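Local coordinates for MobB protein homolog (Geobacillus stearothermophilus, PDB 1XJC) that probably binds a guanine nucleotide through a P-loop and, as a MobB relative, is likely to assist synthesis of the molybdopterin guanine dinucleotide cofactor, at residues A28-H40 and Y92-Y105. Residues are numbered along the deposited sequence; the frame is centred on the assembly and turned at random.
Sequences AVREGWRVGTVKH and YAPLRLDLVLVEGY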
loop_
_atom_site.group_PDB
_atom_site.type_symbol
_atom_site.label_atom_id
_atom_site.label_comp_id
_atom_site.label_asym_id
_atom_site.label_seq_id
_atom_site.Cartn_x
_atom_site.Cartn_y
_atom_site.Cartn_z
ATOM N N ALA A 28 10.829 6.116 0.314
ATOM C CA ALA A 28 10.140 7.320 0.798
ATOM C C ALA A 28 10.887 7.882 2.016
ATOM O O ALA A 28 11.100 9.089 2.115
ATOM C CB ALA A 28 8.678 6.993 1.176
ATOM N N VAL A 29 11.278 7.005 2.945
ATOM C CA VAL A 29 12.008 7.454 4.139
ATOM C C VAL A 29 13.328 8.122 3.751
ATOM O O VAL A 29 13.665 9.199 4.260
ATOM C CB VAL A 29 12.284 6.271 5.138
ATOM C CG1 VAL A 29 13.197 6.738 6.261
ATOM C CG2 VAL A 29 10.966 5.765 5.735
ATOM N N ARG A 30 14.076 7.499 2.847
ATOM C CA ARG A 30 15.352 8.072 2.399
ATOM C C ARG A 30 15.180 9.471 1.822
ATOM O O ARG A 30 16.055 10.308 1.973
ATOM C CB ARG A 30 16.012 7.212 1.319
ATOM C CG ARG A 30 16.527 5.890 1.781
ATOM C CD ARG A 30 17.370 5.261 0.682
ATOM N NE ARG A 30 17.320 3.805 0.753
ATOM C CZ ARG A 30 16.436 3.050 0.105
ATOM N NH1 ARG A 30 15.516 3.600 -0.680
ATOM N NH2 ARG A 30 16.469 1.734 0.252
ATOM N N GLU A 31 14.073 9.708 1.127
ATOM C CA GLU A 31 13.805 11.022 0.547
ATOM C C GLU A 31 13.410 11.988 1.647
ATOM O O GLU A 31 13.161 13.159 1.378
ATOM C CB GLU A 31 12.663 10.955 -0.476
ATOM C CG GLU A 31 13.041 10.332 -1.798
ATOM C CD GLU A 31 14.169 11.082 -2.467
ATOM O OE1 GLU A 31 13.962 12.257 -2.849
ATOM O OE2 GLU A 31 15.264 10.496 -2.595
ATOM N N GLY A 32 13.335 11.487 2.883
ATOM C CA GLY A 32 12.950 12.333 3.997
ATOM C C GLY A 32 11.449 12.568 4.144
ATOM O O GLY A 32 11.034 13.459 4.884
ATOM N N TRP A 33 10.627 11.779 3.459
ATOM C CA TRP A 33 9.178 11.949 3.562
ATOM C C TRP A 33 8.623 11.443 4.905
ATOM O O TRP A 33 9.232 10.591 5.567
ATOM C CB TRP A 33 8.470 11.205 2.426
ATOM C CG TRP A 33 8.726 11.766 1.044
ATOM C CD1 TRP A 33 9.483 12.864 0.722
ATOM C CD2 TRP A 33 8.213 11.256 -0.191
ATOM N NE1 TRP A 33 9.471 13.065 -0.642
ATOM C CE2 TRP A 33 8.701 12.091 -1.227
ATOM C CE3 TRP A 33 7.386 10.172 -0.530
ATOM C CZ2 TRP A 33 8.390 11.875 -2.579
ATOM C CZ3 TRP A 33 7.078 9.955 -1.878
ATOM C CH2 TRP A 33 7.583 10.808 -2.883
ATOM N N ARG A 34 7.472 11.991 5.296
ATOM C CA ARG A 34 6.774 11.588 6.516
ATOM C C ARG A 34 5.810 10.521 5.992
ATOM O O ARG A 34 4.856 10.833 5.262
ATOM C CB ARG A 34 6.028 12.787 7.124
ATOM C CG ARG A 34 6.972 13.885 7.690
ATOM C CD ARG A 34 6.178 15.083 8.256
ATOM N NE ARG A 34 5.268 14.675 9.330
ATOM C CZ ARG A 34 5.664 14.279 10.540
ATOM N NH1 ARG A 34 6.958 14.244 10.836
ATOM N NH2 ARG A 34 4.771 13.907 11.451
ATOM N N VAL A 35 6.073 9.265 6.355
ATOM C CA VAL A 35 5.281 8.136 5.859
ATOM C C VAL A 35 4.427 7.428 6.898
ATOM O O VAL A 35 4.812 7.326 8.070
ATOM C CB VAL A 35 6.212 7.052 5.238
ATOM C CG1 VAL A 35 5.382 5.862 4.698
ATOM C CG2 VAL A 35 7.057 7.673 4.129
ATOM N N GLY A 36 3.271 6.939 6.456
ATOM C CA GLY A 36 2.399 6.176 7.331
ATOM C C GLY A 36 2.053 4.888 6.601
ATOM O O GLY A 36 2.018 4.888 5.373
ATOM N N THR A 37 1.857 3.779 7.314
ATOM C CA THR A 37 1.445 2.541 6.650
ATOM C C THR A 37 0.250 1.959 7.395
ATOM O O THR A 37 0.098 2.186 8.594
ATOM C CB THR A 37 2.566 1.458 6.605
ATOM O OG1 THR A 37 2.960 1.104 7.937
ATOM C CG2 THR A 37 3.786 1.982 5.826
ATOM N N VAL A 38 -0.597 1.233 6.669
ATOM C CA VAL A 38 -1.776 0.569 7.237
ATOM C C VAL A 38 -1.816 -0.828 6.624
ATOM O O VAL A 38 -1.687 -0.991 5.402
ATOM C CB VAL A 38 -3.122 1.321 6.888
ATOM C CG1 VAL A 38 -4.302 0.654 7.593
ATOM C CG2 VAL A 38 -3.035 2.802 7.294
ATOM N N LYS A 39 -1.953 -1.843 7.468
ATOM C CA LYS A 39 -2.027 -3.223 7.000
ATOM C C LYS A 39 -3.182 -3.914 7.708
ATOM O O LYS A 39 -3.369 -3.747 8.922
ATOM C CB LYS A 39 -0.735 -3.991 7.312
ATOM C CG LYS A 39 0.522 -3.382 6.713
ATOM C CD LYS A 39 1.768 -4.203 7.062
ATOM C CE LYS A 39 3.034 -3.508 6.558
ATOM N NZ LYS A 39 4.291 -4.243 6.880
ATOM N N HIS A 40 -3.953 -4.686 6.949
ATOM C CA HIS A 40 -5.069 -5.427 7.510
ATOM C C HIS A 40 -4.513 -6.771 7.986
ATOM O O HIS A 40 -4.095 -7.600 7.179
ATOM C CB HIS A 40 -6.155 -5.610 6.451
ATOM C CG HIS A 40 -7.518 -5.833 7.024
ATOM N ND1 HIS A 40 -7.944 -7.060 7.484
ATOM C CD2 HIS A 40 -8.539 -4.971 7.248
ATOM C CE1 HIS A 40 -9.168 -6.945 7.969
ATOM N NE2 HIS A 40 -9.552 -5.687 7.839
ATOM N N TYR A 92 -4.493 9.607 11.124
ATOM C CA TYR A 92 -3.225 9.995 10.487
ATOM C C TYR A 92 -3.229 11.441 10.027
ATOM O O TYR A 92 -2.176 12.069 9.911
ATOM C CB TYR A 92 -2.953 9.101 9.274
ATOM C CG TYR A 92 -2.346 7.760 9.614
ATOM C CD1 TYR A 92 -2.329 7.290 10.932
ATOM C CD2 TYR A 92 -1.777 6.960 8.616
ATOM C CE1 TYR A 92 -1.754 6.054 11.252
ATOM C CE2 TYR A 92 -1.203 5.727 8.924
ATOM C CZ TYR A 92 -1.189 5.276 10.242
ATOM O OH TYR A 92 -0.599 4.059 10.551
ATOM N N ALA A 93 -4.421 11.958 9.765
ATOM C CA ALA A 93 -4.607 13.324 9.297
ATOM C C ALA A 93 -3.787 14.379 10.049
ATOM O O ALA A 93 -3.121 15.211 9.429
ATOM C CB ALA A 93 -6.093 13.684 9.352
ATOM N N PRO A 94 -3.810 14.347 11.390
ATOM C CA PRO A 94 -3.060 15.324 12.192
ATOM C C PRO A 94 -1.533 15.201 12.124
ATOM O O PRO A 94 -0.822 16.093 12.590
ATOM C CB PRO A 94 -3.572 15.074 13.620
ATOM C CG PRO A 94 -4.894 14.342 13.420
ATOM C CD PRO A 94 -4.579 13.445 12.261
ATOM N N LEU A 95 -1.025 14.112 11.549
ATOM C CA LEU A 95 0.423 13.909 11.485
ATOM C C LEU A 95 1.184 14.454 10.273
ATOM O O LEU A 95 2.356 14.130 10.093
ATOM C CB LEU A 95 0.745 12.424 11.661
ATOM C CG LEU A 95 0.357 11.778 12.997
ATOM C CD1 LEU A 95 0.530 10.279 12.883
ATOM C CD2 LEU A 95 1.216 12.339 14.141
ATOM N N ARG A 96 0.542 15.280 9.451
ATOM C CA ARG A 96 1.217 15.881 8.286
ATOM C C ARG A 96 2.018 14.882 7.454
ATOM O O ARG A 96 3.178 15.138 7.137
ATOM C CB ARG A 96 2.191 16.975 8.739
ATOM C CG ARG A 96 1.569 18.140 9.494
ATOM C CD ARG A 96 2.663 19.044 10.065
ATOM N NE ARG A 96 3.530 18.322 11.000
ATOM C CZ ARG A 96 4.852 18.220 10.874
ATOM N NH1 ARG A 96 5.476 18.795 9.848
ATOM N NH2 ARG A 96 5.553 17.540 11.773
ATOM N N LEU A 97 1.410 13.756 7.100
ATOM C CA LEU A 97 2.100 12.744 6.312
ATOM C C LEU A 97 2.156 13.106 4.827
ATOM O O LEU A 97 1.217 13.700 4.288
ATOM C CB LEU A 97 1.412 11.387 6.502
ATOM C CG LEU A 97 1.396 10.892 7.957
ATOM C CD1 LEU A 97 0.651 9.562 8.047
ATOM C CD2 LEU A 97 2.825 10.747 8.470
ATOM N N ASP A 98 3.269 12.764 4.184
ATOM C CA ASP A 98 3.451 13.016 2.756
ATOM C C ASP A 98 2.946 11.838 1.931
ATOM O O ASP A 98 2.603 11.991 0.760
ATOM C CB ASP A 98 4.937 13.220 2.421
ATOM C CG ASP A 98 5.549 14.404 3.162
ATOM O OD1 ASP A 98 5.090 15.543 2.924
ATOM O OD2 ASP A 98 6.471 14.183 3.986
ATOM N N LEU A 99 2.912 10.663 2.551
ATOM C CA LEU A 99 2.521 9.442 1.862
ATOM C C LEU A 99 2.011 8.407 2.850
ATOM O O LEU A 99 2.602 8.208 3.913
ATOM C CB LEU A 99 3.740 8.846 1.128
ATOM C CG LEU A 99 3.573 7.452 0.495
ATOM C CD1 LEU A 99 2.612 7.560 -0.703
ATOM C CD2 LEU A 99 4.932 6.873 0.046
ATOM N N VAL A 100 0.918 7.754 2.484
ATOM C CA VAL A 100 0.346 6.687 3.294
ATOM C C VAL A 100 0.205 5.480 2.377
ATOM O O VAL A 100 -0.481 5.546 1.349
ATOM C CB VAL A 100 -1.068 7.045 3.860
ATOM C CG1 VAL A 100 -1.590 5.879 4.719
ATOM C CG2 VAL A 100 -0.977 8.313 4.707
ATOM N N LEU A 101 0.880 4.392 2.733
ATOM C CA LEU A 101 0.802 3.177 1.948
ATOM C C LEU A 101 -0.115 2.224 2.679
ATOM O O LEU A 101 0.124 1.872 3.849
ATOM C CB LEU A 101 2.185 2.544 1.773
ATOM C CG LEU A 101 3.110 3.446 0.953
ATOM C CD1 LEU A 101 4.523 2.866 0.968
ATOM C CD2 LEU A 101 2.588 3.553 -0.503
ATOM N N VAL A 102 -1.151 1.801 1.972
ATOM C CA VAL A 102 -2.160 0.915 2.515
ATOM C C VAL A 102 -2.113 -0.455 1.863
ATOM O O VAL A 102 -2.247 -0.573 0.637
ATOM C CB VAL A 102 -3.562 1.521 2.278
ATOM C CG1 VAL A 102 -4.633 0.550 2.728
ATOM C CG2 VAL A 102 -3.679 2.867 2.996
ATOM N N GLU A 103 -1.933 -1.489 2.682
ATOM C CA GLU A 103 -1.903 -2.852 2.182
ATOM C C GLU A 103 -3.278 -3.494 2.400
ATOM O O GLU A 103 -3.695 -3.715 3.537
ATOM C CB GLU A 103 -0.820 -3.646 2.911
ATOM C CG GLU A 103 -0.313 -4.843 2.129
ATOM C CD GLU A 103 0.635 -5.724 2.919
ATOM O OE1 GLU A 103 1.519 -5.209 3.636
ATOM O OE2 GLU A 103 0.503 -6.950 2.808
ATOM N N GLY A 104 -3.996 -3.774 1.315
ATOM C CA GLY A 104 -5.314 -4.373 1.434
ATOM C C GLY A 104 -6.446 -3.375 1.216
ATOM O O GLY A 104 -6.257 -2.371 0.530
ATOM N N TYR A 105 -7.617 -3.652 1.800
ATOM C CA TYR A 105 -8.801 -2.783 1.671
ATOM C C TYR A 105 -9.091 -2.576 0.180
ATOM O O TYR A 105 -9.429 -1.462 -0.259
ATOM C CB TYR A 105 -8.532 -1.423 2.328
ATOM C CG TYR A 105 -8.162 -1.501 3.796
ATOM C CD1 TYR A 105 -9.143 -1.564 4.790
ATOM C CD2 TYR A 105 -6.829 -1.556 4.186
ATOM C CE1 TYR A 105 -8.788 -1.687 6.144
ATOM C CE2 TYR A 105 -6.469 -1.676 5.518
ATOM C CZ TYR A 105 -7.450 -1.744 6.494
ATOM O OH TYR A 105 -7.060 -1.893 7.809
#
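Gly-36 N donates to Leu-99 O and Gly-36 O accepts from Leu-101 N, both at 2.9 Å, in the parallel pairing of strands 35-39 and 99-103 at one margin of the P-loop NTPase sheet. Val-38 repeats the pattern with Leu-101 and Glu-103. The Thr-37 carbonyl, on the outer side of strand 35-39, takes the Tyr-92 hydroxyl instead (OH to O 2.8 Å), at the edge of that ring. Gly-36 has no CB, and Tyr-92 CE2 and Leu-97 CD1 close over its CA. Val-38 spreads its two methyls, CG2 meeting Tyr-92 CE2 and CG1, anti to the backbone N (chi1 -176°), reaching Tyr-105 CE2 at 3.8 Å. Beyond it the His-40 ring makes an offset edge-to-face pair with Tyr-105, its edge toward the tyrosine face and the planes at 73°.

Before the strands, Asp-98 and Arg-34 bind each other reciprocally: Asp-98 OD2 takes Arg-34 N at 2.7 Å by its anti lone pair, while Asp-98 N donates to Arg-34 O. The Arg-34 chain, bent at chi3 (59°), brings NE and NH2 side-on to Leu-95 O, which lies in the guanidinium plane. Arg-96 lies flat on one face of that group, so two like charges stack. A leucine in place of Arg-34 would probably leave Leu-95 O without both donors and the Arg-96 guanidinium without its flat partner.

On the opposite face of the sheet from Tyr-92, Leu-99 CD2 meets Ala-28 CB, and helix 17-30 covers Thr-37 and Leu-101. Glu-103 reaches Lys-17 of the probable Walker A loop, and its OE1 lies 3.6 Å from Lys-39 CD.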